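Local coordinates for folylpolyglutamate synthase (FolC) (Helicobacter pylori, PDB 6K8C), which probably adds glutamate, at the cost of ATP, to dihydropteroate and to reduced folates, giving dihydrofolate and folylpolyglutamates, at residues E17-E22 against F122-L127; Q72-L77 against T253-N258; E89-F92 against V97-E100; K186-L191 against Q206-E211. All blocks are in the same frame, centred on the assembly; numbering follows the deposited sequence.

How the contacts relate
All four contacts involve the region of the Mur ligase middle domain. Contacts 2 and 3 reach neighbouring strands of its main sheet, 76-79 and 91-93, where Leu77 CG packs 3.8 Å from Phe92 O. Contact 4 packs a loop on a helix beside that sheet. Contact 1 is next to contact 3, their centres 16 Å apart. There, Ala125 O lies 3.4 Å from Phe91 CE1, and the like-charged ends of Lys21 and Arg90 approach, NZ to NH2 3.8 Å. Contact 4 meets contact 2 through Thr253 CG2 and Leu191 CD2, 3.9 Å apart. Contacts 3 and 4 are well separated, with nearest atoms about 19 Å apart. A glycerol, probably from the crystallisation liquor, bonds to Lys21 O at contact 1.

Contact 1 of 4, residues E17-E22 against F122-L127; sequences ETKPKE and FEYATL
Lys19 and Tyr124 carry this small, buried contact by apolar packing. The CE methylene of Lys19 lies 4.2 Å from Tyr124 CB and equally far from CG. It meets the root of the aromatic side chain at a slant, and the lysine chain runs roughly perpendicular to the tyrosine. The lysine chain is nearly straight from CB to CE and then bends at its last torsion (chi4 -45°), which turns NZ aside. On the helix, the chi1 of Tyr124 (-164°) carries CG out from the backbone N, to where Lys19 CE meets it. The phenol ring also makes an edge-to-face pair with Phe15.

The contact joins the loop between helices 12-17 and 28-41 to helix 121-132 of the Mur ligase middle domain. Segment 17-22 thus reaches this helix from a point far earlier in the chain.

Polar bonds hold both side-chain ends, and they lead to other partners. Lys19 NZ bonds to the carbonyl oxygens of Ser116 and Cys119, so the ammonium group probably interacts favourably with the C-terminal end of helix 114-118. Tyr124 OH pairs with His107 ND1, which ties the far end of the ring to helix 100-110.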
loop_
_atom_site.group_PDB
_atom_site.type_symbol
_atom_site.label_atom_id
_atom_site.label_comp_id
_atom_site.label_asym_id
_atom_site.label_seq_id
_atom_site.Cartn_x
_atom_site.Cartn_y
_atom_site.Cartn_z
ATOM N N GLU A 17 -18.482 2.066 -11.006
ATOM C CA GLU A 17 -19.150 3.328 -10.710
ATOM C C GLU A 17 -20.529 3.134 -10.082
ATOM O O GLU A 17 -21.053 4.076 -9.477
ATOM C CB GLU A 17 -19.239 4.185 -11.974
ATOM C CG GLU A 17 -17.948 4.945 -12.250
ATOM C CD GLU A 17 -17.767 5.343 -13.703
ATOM O OE1 GLU A 17 -16.645 5.761 -14.059
ATOM O OE2 GLU A 17 -18.738 5.252 -14.484
ATOM N N THR A 18 -21.119 1.942 -10.193
ATOM C CA THR A 18 -22.334 1.619 -9.450
ATOM C C THR A 18 -22.056 1.261 -7.999
ATOM O O THR A 18 -23.003 1.020 -7.243
ATOM C CB THR A 18 -23.082 0.459 -10.105
ATOM O OG1 THR A 18 -22.435 -0.777 -9.770
ATOM C CG2 THR A 18 -23.124 0.629 -11.620
ATOM N N LYS A 19 -20.788 1.204 -7.591
ATOM C CA LYS A 19 -20.415 0.933 -6.206
ATOM C C LYS A 19 -19.632 2.137 -5.701
ATOM O O LYS A 19 -18.392 2.104 -5.650
ATOM C CB LYS A 19 -19.601 -0.354 -6.076
ATOM C CG LYS A 19 -20.274 -1.576 -6.682
ATOM C CD LYS A 19 -19.252 -2.662 -7.001
ATOM C CE LYS A 19 -19.922 -3.946 -7.491
ATOM N NZ LYS A 19 -21.116 -4.387 -6.705
ATOM N N PRO A 20 -20.318 3.226 -5.349
ATOM C CA PRO A 20 -19.620 4.379 -4.767
ATOM C C PRO A 20 -18.767 3.932 -3.592
ATOM O O PRO A 20 -19.246 3.262 -2.674
ATOM C CB PRO A 20 -20.760 5.310 -4.331
ATOM C CG PRO A 20 -22.008 4.489 -4.401
ATOM C CD PRO A 20 -21.772 3.434 -5.421
ATOM N N LYS A 21 -17.483 4.295 -3.642
ATOM C CA LYS A 21 -16.469 3.649 -2.817
ATOM C C LYS A 21 -16.666 3.869 -1.321
ATOM O O LYS A 21 -16.004 3.192 -0.526
ATOM C CB LYS A 21 -15.080 4.126 -3.245
ATOM C CG LYS A 21 -15.011 4.578 -4.697
ATOM C CD LYS A 21 -13.695 4.180 -5.343
ATOM C CE LYS A 21 -12.499 4.748 -4.598
ATOM N NZ LYS A 21 -11.232 4.616 -5.377
ATOM N N GLU A 22 -17.551 4.774 -0.915
ATOM C CA GLU A 22 -17.865 4.925 0.503
ATOM C C GLU A 22 -19.353 5.183 0.726
ATOM O O GLU A 22 -20.180 4.925 -0.147
ATOM C CB GLU A 22 -17.041 6.055 1.129
ATOM C CG GLU A 22 -15.571 5.720 1.414
ATOM C CD GLU A 22 -15.373 4.495 2.303
ATOM O OE1 GLU A 22 -14.243 3.962 2.317
ATOM O OE2 GLU A 22 -16.325 4.070 2.993
ATOM N N PHE A 122 -14.711 -2.411 -2.601
ATOM C CA PHE A 122 -13.524 -3.155 -2.196
ATOM C C PHE A 122 -13.782 -4.656 -2.167
ATOM O O PHE A 122 -12.878 -5.441 -2.470
ATOM C CB PHE A 122 -13.030 -2.678 -0.830
ATOM C CG PHE A 122 -11.757 -3.353 -0.381
ATOM C CD1 PHE A 122 -10.554 -3.071 -1.008
ATOM C CD2 PHE A 122 -11.771 -4.288 0.644
ATOM C CE1 PHE A 122 -9.378 -3.698 -0.607
ATOM C CE2 PHE A 122 -10.603 -4.918 1.047
ATOM C CZ PHE A 122 -9.407 -4.622 0.422
ATOM N N GLU A 123 -15.004 -5.073 -1.817
ATOM C CA GLU A 123 -15.334 -6.495 -1.855
ATOM C C GLU A 123 -15.238 -7.049 -3.272
ATOM O O GLU A 123 -14.781 -8.182 -3.473
ATOM C CB GLU A 123 -16.731 -6.729 -1.264
ATOM C CG GLU A 123 -16.760 -6.537 0.260
ATOM C CD GLU A 123 -18.160 -6.431 0.825
ATOM O OE1 GLU A 123 -19.136 -6.420 0.043
ATOM O OE2 GLU A 123 -18.284 -6.362 2.063
ATOM N N TYR A 124 -15.651 -6.263 -4.273
ATOM C CA TYR A 124 -15.533 -6.716 -5.657
ATOM C C TYR A 124 -14.074 -6.792 -6.096
ATOM O O TYR A 124 -13.684 -7.721 -6.816
ATOM C CB TYR A 124 -16.317 -5.795 -6.590
ATOM C CG TYR A 124 -16.553 -6.405 -7.949
ATOM C CD1 TYR A 124 -17.281 -7.584 -8.084
ATOM C CD2 TYR A 124 -16.032 -5.822 -9.095
ATOM C CE1 TYR A 124 -17.494 -8.153 -9.324
ATOM C CE2 TYR A 124 -16.243 -6.383 -10.337
ATOM C CZ TYR A 124 -16.972 -7.549 -10.444
ATOM O OH TYR A 124 -17.177 -8.109 -11.678
ATOM N N ALA A 125 -13.258 -5.811 -5.692
ATOM C CA ALA A 125 -11.825 -5.876 -5.972
ATOM C C ALA A 125 -11.215 -7.147 -5.395
ATOM O O ALA A 125 -10.364 -7.782 -6.032
ATOM C CB ALA A 125 -11.121 -4.638 -5.407
ATOM N N THR A 126 -11.651 -7.538 -4.194
ATOM C CA THR A 126 -11.152 -8.762 -3.572
ATOM C C THR A 126 -11.487 -9.989 -4.416
ATOM O O THR A 126 -10.630 -10.851 -4.639
ATOM C CB THR A 126 -11.725 -8.902 -2.156
ATOM O OG1 THR A 126 -11.329 -7.772 -1.366
ATOM C CG2 THR A 126 -11.221 -10.175 -1.482
ATOM N N LEU A 127 -12.732 -10.090 -4.895
ATOM C CA LEU A 127 -13.096 -11.221 -5.744
ATOM C C LEU A 127 -12.306 -11.209 -7.043
ATOM O O LEU A 127 -11.906 -12.268 -7.542
ATOM C CB LEU A 127 -14.601 -11.217 -6.047
ATOM C CG LEU A 127 -15.563 -11.460 -4.883
ATOM C CD1 LEU A 127 -16.992 -11.581 -5.421
ATOM C CD2 LEU A 127 -15.184 -12.700 -4.082
#

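Contact 2 of 4, residues Q72-L77 against T253-N258; sequences QNFKVL and TLLPCN
Asn258 N bonds to Leu255 O at 3.1 Å and closes a type I turn, from which the side chains of Leu255 and Asn258 meet Phe74 and Gln72. The amide of Asn258 faces that of Gln72 across the contact. Its ND2 comes to 3.1 Å from Gln72 OE1, with the two amide planes 81° apart. The Gln72 chain bends at its second torsion (chi2 -59°), which turns its amide out of line with CA and CB. Asn258 OD1 accepts a bond from Gln260 N, which helps fix the rotation of this amide.

The apolar half is a leucine on a phenylalanine. Leu255 CD1 lies 3.7 Å from Phe74 CE2, and CD2 is 3.9 Å from the same carbon. The methyls meet the ring at a slant, and the two side chains run antiparallel as they pass. Gln72 O sits over one face of the Phe74 ring, near its rim. Tyr138 meets Phe74 edge-to-face and also touches Leu255.

Leu255 is the first residue to leave helix 241-254. The contact thus sets a helix end and its turn against the loop that completes the beta-alpha-beta crossover from strand 48-53 through helix 58-70 to strand 76-79. In this family the first strand-helix joint of that unit is the P-loop.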
loop_
_atom_site.group_PDB
_atom_site.type_symbol
_atom_site.label_atom_id
_atom_site.label_comp_id
_atom_site.label_asym_id
_atom_site.label_seq_id
_atom_site.Cartn_x
_atom_site.Cartn_y
_atom_site.Cartn_z
ATOM N N GLN A 72 11.895 -17.305 -7.159
ATOM C CA GLN A 72 11.949 -18.755 -7.071
ATOM C C GLN A 72 11.053 -19.432 -8.096
ATOM O O GLN A 72 10.721 -20.611 -7.932
ATOM C CB GLN A 72 11.578 -19.214 -5.661
ATOM C CG GLN A 72 12.507 -18.677 -4.600
ATOM C CD GLN A 72 13.946 -19.102 -4.835
ATOM O OE1 GLN A 72 14.211 -20.231 -5.244
ATOM N NE2 GLN A 72 14.882 -18.195 -4.586
ATOM N N ASN A 73 10.652 -18.702 -9.139
ATOM C CA ASN A 73 9.806 -19.226 -10.212
ATOM C C ASN A 73 8.427 -19.629 -9.694
ATOM O O ASN A 73 7.832 -20.605 -10.154
ATOM C CB ASN A 73 10.481 -20.392 -10.940
ATOM C CG ASN A 73 9.944 -20.592 -12.343
ATOM O OD1 ASN A 73 9.450 -19.654 -12.972
ATOM N ND2 ASN A 73 10.033 -21.819 -12.841
ATOM N N PHE A 74 7.908 -18.874 -8.731
ATOM C CA PHE A 74 6.541 -19.060 -8.268
ATOM C C PHE A 74 5.635 -18.014 -8.902
ATOM O O PHE A 74 6.046 -16.877 -9.156
ATOM C CB PHE A 74 6.441 -18.966 -6.744
ATOM C CG PHE A 74 6.976 -20.170 -6.024
ATOM C CD1 PHE A 74 6.433 -21.425 -6.244
ATOM C CD2 PHE A 74 8.015 -20.043 -5.118
ATOM C CE1 PHE A 74 6.924 -22.535 -5.578
ATOM C CE2 PHE A 74 8.509 -21.144 -4.449
ATOM C CZ PHE A 74 7.968 -22.392 -4.678
ATOM N N LYS A 75 4.395 -18.414 -9.163
ATOM C CA LYS A 75 3.373 -17.500 -9.652
ATOM C C LYS A 75 2.711 -16.832 -8.453
ATOM O O LYS A 75 2.208 -17.517 -7.557
ATOM C CB LYS A 75 2.345 -18.244 -10.506
ATOM C CG LYS A 75 2.889 -18.702 -11.849
ATOM C CD LYS A 75 1.764 -19.149 -12.777
ATOM C CE LYS A 75 2.020 -20.539 -13.341
ATOM N NZ LYS A 75 0.782 -21.373 -13.348
ATOM N N VAL A 76 2.727 -15.501 -8.428
ATOM C CA VAL A 76 2.263 -14.735 -7.277
ATOM C C VAL A 76 1.398 -13.576 -7.754
ATOM O O VAL A 76 1.743 -12.885 -8.717
ATOM C CB VAL A 76 3.446 -14.194 -6.439
ATOM C CG1 VAL A 76 2.939 -13.540 -5.154
ATOM C CG2 VAL A 76 4.441 -15.301 -6.125
ATOM N N LEU A 77 0.292 -13.339 -7.056
ATOM C CA LEU A 77 -0.488 -12.123 -7.223
ATOM C C LEU A 77 -0.412 -11.302 -5.947
ATOM O O LEU A 77 -0.671 -11.819 -4.856
ATOM C CB LEU A 77 -1.950 -12.426 -7.553
ATOM C CG LEU A 77 -2.718 -11.160 -7.955
ATOM C CD1 LEU A 77 -3.687 -11.489 -9.073
ATOM C CD2 LEU A 77 -3.456 -10.524 -6.780
ATOM N N THR A 253 9.943 -18.280 6.178
ATOM C CA THR A 253 8.929 -19.058 6.888
ATOM C C THR A 253 8.093 -19.879 5.917
ATOM O O THR A 253 7.716 -21.018 6.220
ATOM C CB THR A 253 8.036 -18.131 7.718
ATOM O OG1 THR A 253 8.843 -17.392 8.641
ATOM C CG2 THR A 253 7.002 -18.929 8.512
ATOM N N LEU A 254 7.801 -19.320 4.739
ATOM C CA LEU A 254 7.073 -20.066 3.723
ATOM C C LEU A 254 7.931 -21.162 3.108
ATOM O O LEU A 254 7.411 -22.224 2.753
ATOM C CB LEU A 254 6.575 -19.116 2.632
ATOM C CG LEU A 254 5.570 -18.040 3.063
ATOM C CD1 LEU A 254 5.502 -16.932 2.020
ATOM C CD2 LEU A 254 4.193 -18.655 3.291
ATOM N N LEU A 255 9.237 -20.933 2.976
ATOM C CA LEU A 255 10.135 -21.842 2.262
ATOM C C LEU A 255 11.326 -22.159 3.154
ATOM O O LEU A 255 12.457 -21.733 2.885
ATOM C CB LEU A 255 10.581 -21.232 0.931
ATOM C CG LEU A 255 9.476 -20.934 -0.091
ATOM C CD1 LEU A 255 10.001 -20.035 -1.206
ATOM C CD2 LEU A 255 8.904 -22.219 -0.676
ATOM N N PRO A 256 11.109 -22.919 4.234
ATOM C CA PRO A 256 12.193 -23.146 5.200
ATOM C C PRO A 256 13.337 -23.978 4.654
ATOM O O PRO A 256 14.413 -23.982 5.262
ATOM C CB PRO A 256 11.491 -23.863 6.360
ATOM C CG PRO A 256 10.317 -24.523 5.734
ATOM C CD PRO A 256 9.874 -23.631 4.606
ATOM N N CYS A 257 13.150 -24.670 3.535
ATOM C CA CYS A 257 14.214 -25.478 2.957
ATOM C C CYS A 257 15.061 -24.713 1.949
ATOM O O CYS A 257 16.091 -25.234 1.508
ATOM C CB CYS A 257 13.621 -26.728 2.300
ATOM S SG CYS A 257 12.585 -27.684 3.433
ATOM N N ASN A 258 14.665 -23.496 1.582
ATOM C CA ASN A 258 15.466 -22.676 0.682
ATOM C C ASN A 258 16.648 -22.088 1.445
ATOM O O ASN A 258 16.464 -21.364 2.431
ATOM C CB ASN A 258 14.618 -21.566 0.065
ATOM C CG ASN A 258 15.327 -20.859 -1.071
ATOM O OD1 ASN A 258 16.333 -20.188 -0.860
ATOM N ND2 ASN A 258 14.805 -21.009 -2.283
#

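Contact 3 of 4, residues E89-F92 against V97-E100; sequences ERFF and VVGE
Glu89 starts the contact with its backbone, as its N lies 4.3 Å from Val97 CG1. Its CB points away from segment 97-100. The carboxylate takes bonds from the backbone N atoms of Val84, Phe85 and Glu86, which pins the start of the segment.

Phe91 gives the one hydrogen bond across the contact. Val98 N donates to Phe91 O at 2.9 Å with an N-H...O angle of 148°, and the donor sits almost straight beyond the carbonyl oxygen (C=O...N 172°). Beside this bond the side chains of Phe91 and Val98 run the same way, with Val98 CG1 3.7 Å from Phe91 CB. The Phe91 ring goes on to pack on Leu128 and Ala129 of helix 121-132.

Phe92 forms an antiparallel non-hydrogen-bonded pair with Val97, CA to CA 4.4 Å. The chi1 of -170° swings the ring to Val97, with Phe92 CD1 3.8 Å from Val97 N. The ring also makes a cation-pi contact with Arg63. Strands 91-93 and 96-97 form a tight beta hairpin at one end of the main sheet. One backbone bond, bent at its hydrogen, ties the segments here, and the side-chain contacts across it are apolar.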
loop_
_atom_site.group_PDB
_atom_site.type_symbol
_atom_site.label_atom_id
_atom_site.label_comp_id
_atom_site.label_asym_id
_atom_site.label_seq_id
_atom_site.Cartn_x
_atom_site.Cartn_y
_atom_site.Cartn_z
ATOM N N GLU A 89 -3.647 -1.058 -10.945
ATOM C CA GLU A 89 -2.480 -1.102 -10.058
ATOM C C GLU A 89 -2.683 -2.058 -8.892
ATOM O O GLU A 89 -1.709 -2.575 -8.330
ATOM C CB GLU A 89 -2.180 0.284 -9.492
ATOM C CG GLU A 89 -1.695 1.307 -10.480
ATOM C CD GLU A 89 -1.761 2.707 -9.910
ATOM O OE1 GLU A 89 -1.669 2.862 -8.663
ATOM O OE2 GLU A 89 -1.902 3.652 -10.708
ATOM N N ARG A 90 -3.935 -2.279 -8.497
ATOM C CA ARG A 90 -4.250 -3.100 -7.341
ATOM C C ARG A 90 -3.894 -4.566 -7.535
ATOM O O ARG A 90 -3.927 -5.321 -6.558
ATOM C CB ARG A 90 -5.743 -2.962 -7.010
ATOM C CG ARG A 90 -6.123 -1.560 -6.509
ATOM C CD ARG A 90 -7.627 -1.325 -6.606
ATOM N NE ARG A 90 -7.979 0.044 -6.244
ATOM C CZ ARG A 90 -8.523 0.397 -5.087
ATOM N NH1 ARG A 90 -8.790 -0.523 -4.172
ATOM N NH2 ARG A 90 -8.812 1.672 -4.849
ATOM N N PHE A 91 -3.546 -4.987 -8.751
ATOM C CA PHE A 91 -3.298 -6.396 -9.052
ATOM C C PHE A 91 -1.944 -6.525 -9.744
ATOM O O PHE A 91 -1.826 -6.283 -10.949
ATOM C CB PHE A 91 -4.422 -6.973 -9.913
ATOM C CG PHE A 91 -5.799 -6.551 -9.475
ATOM C CD1 PHE A 91 -6.485 -7.272 -8.508
ATOM C CD2 PHE A 91 -6.415 -5.441 -10.043
ATOM C CE1 PHE A 91 -7.767 -6.895 -8.111
ATOM C CE2 PHE A 91 -7.686 -5.051 -9.644
ATOM C CZ PHE A 91 -8.364 -5.782 -8.677
ATOM N N PHE A 92 -0.926 -6.899 -8.973
ATOM C CA PHE A 92 0.416 -7.162 -9.484
ATOM C C PHE A 92 0.518 -8.667 -9.686
ATOM O O PHE A 92 0.585 -9.424 -8.713
ATOM C CB PHE A 92 1.472 -6.654 -8.503
ATOM C CG PHE A 92 2.879 -6.658 -9.050
ATOM C CD1 PHE A 92 3.320 -5.634 -9.869
ATOM C CD2 PHE A 92 3.766 -7.669 -8.712
ATOM C CE1 PHE A 92 4.615 -5.625 -10.356
ATOM C CE2 PHE A 92 5.069 -7.668 -9.198
ATOM C CZ PHE A 92 5.490 -6.645 -10.019
ATOM N N VAL A 97 1.986 -5.353 -13.417
ATOM C CA VAL A 97 0.603 -4.918 -13.262
ATOM C C VAL A 97 -0.269 -5.672 -14.253
ATOM O O VAL A 97 0.116 -5.875 -15.410
ATOM C CB VAL A 97 0.513 -3.397 -13.474
ATOM C CG1 VAL A 97 -0.921 -2.957 -13.675
ATOM C CG2 VAL A 97 1.158 -2.660 -12.290
ATOM N N VAL A 98 -1.451 -6.103 -13.800
ATOM C CA VAL A 98 -2.306 -6.938 -14.637
ATOM C C VAL A 98 -2.711 -6.185 -15.899
ATOM O O VAL A 98 -2.928 -4.965 -15.889
ATOM C CB VAL A 98 -3.536 -7.417 -13.845
ATOM C CG1 VAL A 98 -4.489 -6.256 -13.551
ATOM C CG2 VAL A 98 -4.252 -8.536 -14.596
ATOM N N GLY A 99 -2.783 -6.913 -17.010
ATOM C CA GLY A 99 -3.226 -6.310 -18.249
ATOM C C GLY A 99 -4.714 -6.016 -18.230
ATOM O O GLY A 99 -5.506 -6.717 -17.594
ATOM N N GLU A 100 -5.095 -4.955 -18.946
ATOM C CA GLU A 100 -6.488 -4.511 -18.945
ATOM C C GLU A 100 -7.435 -5.610 -19.415
ATOM O O GLU A 100 -8.521 -5.790 -18.848
ATOM C CB GLU A 100 -6.644 -3.275 -19.827
ATOM C CG GLU A 100 -5.966 -2.034 -19.299
ATOM C CD GLU A 100 -6.556 -0.771 -19.888
ATOM O OE1 GLU A 100 -6.358 0.314 -19.300
ATOM O OE2 GLU A 100 -7.224 -0.867 -20.938
#

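Contact 4 of 4, residues K186-L191 against Q206-E211; sequences KAMGSL and QKIAKE
Met188 lies across the side of helix 199-211, against Ile208 and Ala209. Its sulfur, SD, sits 3.8 Å from Ala209 CB and as close to Ala209 CA, where the short alanine side chain lets it come near the helix backbone. The terminal methyl, CE, turns to the isoleucine and lies 3.7 Å from Ile208 CG2. CG of Met188 is near that same methyl, at 4.0 Å, so the methionine touches it along its length. The bend at the last torsion (chi3 56°) folds CE back beside Ile208 while SD faces Ala209.

Lys186 adds a looser contact at the margin. Ile208 CD1 is 4.3 Å from Lys186 N and 4.4 Å from its CG. The two branches of the isoleucine thus divide the work, CG2 for Met188 and CD1 for Lys186. No hydrogen bond crosses between the segments, and the contact is apolar packing.

The next shell holds these groups in place. Lys186 NZ bonds to Gln182 OE1 on helix 177-185. Ile208 also packs on Leu185 of that helix, and Met188 reaches Phe162 of strand 159-162. Backbone bonds between Ser190 and Lys215 and between Leu191 and Ser160 join the loop end and the strand start to the sheet.

Helices 177-185 and 199-211 are successive crossover helices, and strand 191-194 between them lies in the sheet between strands 159-162 and 215-218. Loop 186-190, leading into that strand, is wedged by Met188 against the second helix, whose Ala209 also touches Leu216 of the outermost strand.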
loop_
_atom_site.group_PDB
_atom_site.type_symbol
_atom_site.label_atom_id
_atom_site.label_comp_id
_atom_site.label_asym_id
_atom_site.label_seq_id
_atom_site.Cartn_x
_atom_site.Cartn_y
_atom_site.Cartn_z
ATOM N N LYS A 186 -6.933 -9.437 16.052
ATOM C CA LYS A 186 -7.884 -10.471 16.453
ATOM C C LYS A 186 -8.059 -11.534 15.377
ATOM O O LYS A 186 -8.343 -12.695 15.695
ATOM C CB LYS A 186 -9.234 -9.843 16.800
ATOM C CG LYS A 186 -9.403 -9.554 18.281
ATOM C CD LYS A 186 -10.684 -8.785 18.563
ATOM C CE LYS A 186 -10.779 -8.421 20.036
ATOM N NZ LYS A 186 -10.733 -6.949 20.250
ATOM N N ALA A 187 -7.891 -11.167 14.109
ATOM C CA ALA A 187 -8.051 -12.100 13.005
ATOM C C ALA A 187 -6.760 -12.834 12.655
ATOM O O ALA A 187 -6.671 -13.425 11.571
ATOM C CB ALA A 187 -8.592 -11.368 11.778
ATOM N N MET A 188 -5.762 -12.813 13.538
ATOM C CA MET A 188 -4.550 -13.579 13.287
ATOM C C MET A 188 -4.871 -15.068 13.257
ATOM O O MET A 188 -5.720 -15.555 14.010
ATOM C CB MET A 188 -3.481 -13.269 14.346
ATOM C CG MET A 188 -3.527 -14.132 15.597
ATOM S SD MET A 188 -2.086 -13.969 16.684
ATOM C CE MET A 188 -2.052 -12.208 17.017
ATOM N N GLY A 189 -4.223 -15.780 12.348
ATOM C CA GLY A 189 -4.366 -17.217 12.231
ATOM C C GLY A 189 -3.340 -17.955 13.061
ATOM O O GLY A 189 -2.829 -17.444 14.062
ATOM N N SER A 190 -3.011 -19.171 12.625
ATOM C CA SER A 190 -2.143 -20.033 13.411
ATOM C C SER A 190 -0.667 -19.678 13.275
ATOM O O SER A 190 0.133 -20.098 14.116
ATOM C CB SER A 190 -2.359 -21.494 13.010
ATOM O OG SER A 190 -2.000 -21.706 11.655
ATOM N N LEU A 191 -0.291 -18.908 12.255
ATOM C CA LEU A 191 1.110 -18.624 11.963
ATOM C C LEU A 191 1.229 -17.181 11.501
ATOM O O LEU A 191 0.629 -16.807 10.490
ATOM C CB LEU A 191 1.649 -19.583 10.892
ATOM C CG LEU A 191 3.116 -19.434 10.486
ATOM C CD1 LEU A 191 4.010 -19.571 11.694
ATOM C CD2 LEU A 191 3.480 -20.455 9.414
ATOM N N GLN A 206 0.896 -10.730 21.595
ATOM C CA GLN A 206 1.314 -11.921 22.328
ATOM C C GLN A 206 0.159 -12.513 23.122
ATOM O O GLN A 206 0.030 -13.739 23.229
ATOM C CB GLN A 206 2.480 -11.584 23.260
ATOM C CG GLN A 206 3.803 -11.430 22.537
ATOM C CD GLN A 206 4.849 -10.729 23.376
ATOM O OE1 GLN A 206 4.538 -10.123 24.403
ATOM N NE2 GLN A 206 6.100 -10.811 22.942
ATOM N N LYS A 207 -0.688 -11.657 23.693
ATOM C CA LYS A 207 -1.828 -12.142 24.461
ATOM C C LYS A 207 -2.815 -12.884 23.568
ATOM O O LYS A 207 -3.326 -13.945 23.943
ATOM C CB LYS A 207 -2.494 -10.960 25.166
ATOM C CG LYS A 207 -3.861 -11.220 25.771
ATOM C CD LYS A 207 -4.378 -9.930 26.404
ATOM C CE LYS A 207 -5.544 -10.173 27.346
ATOM N NZ LYS A 207 -5.959 -8.897 27.999
ATOM N N ILE A 208 -3.078 -12.353 22.372
ATOM C CA ILE A 208 -4.011 -13.006 21.463
ATOM C C ILE A 208 -3.427 -14.317 20.950
ATOM O O ILE A 208 -4.128 -15.333 20.878
ATOM C CB ILE A 208 -4.390 -12.055 20.315
ATOM C CG1 ILE A 208 -5.386 -11.000 20.808
ATOM C CG2 ILE A 208 -4.975 -12.826 19.137
ATOM C CD1 ILE A 208 -5.361 -9.714 20.016
ATOM N N ALA A 209 -2.136 -14.325 20.604
ATOM C CA ALA A 209 -1.518 -15.547 20.090
ATOM C C ALA A 209 -1.572 -16.669 21.118
ATOM O O ALA A 209 -1.837 -17.828 20.774
ATOM C CB ALA A 209 -0.072 -15.278 19.671
ATOM N N LYS A 210 -1.313 -16.345 22.386
ATOM C CA LYS A 210 -1.418 -17.345 23.441
ATOM C C LYS A 210 -2.851 -17.843 23.577
ATOM O O LYS A 210 -3.090 -19.049 23.715
ATOM C CB LYS A 210 -0.919 -16.754 24.759
ATOM C CG LYS A 210 -0.896 -17.723 25.928
ATOM C CD LYS A 210 -0.391 -17.020 27.181
ATOM C CE LYS A 210 -0.291 -17.969 28.364
ATOM N NZ LYS A 210 0.434 -17.332 29.501
ATOM N N GLU A 211 -3.820 -16.926 23.518
ATOM C CA GLU A 211 -5.224 -17.312 23.617
ATOM C C GLU A 211 -5.634 -18.239 22.477
ATOM O O GLU A 211 -6.427 -19.166 22.676
ATOM C CB GLU A 211 -6.105 -16.060 23.636
ATOM C CG GLU A 211 -7.600 -16.343 23.667
ATOM C CD GLU A 211 -8.263 -16.130 22.318
ATOM O OE1 GLU A 211 -8.280 -14.976 21.834
ATOM O OE2 GLU A 211 -8.764 -17.118 21.741
#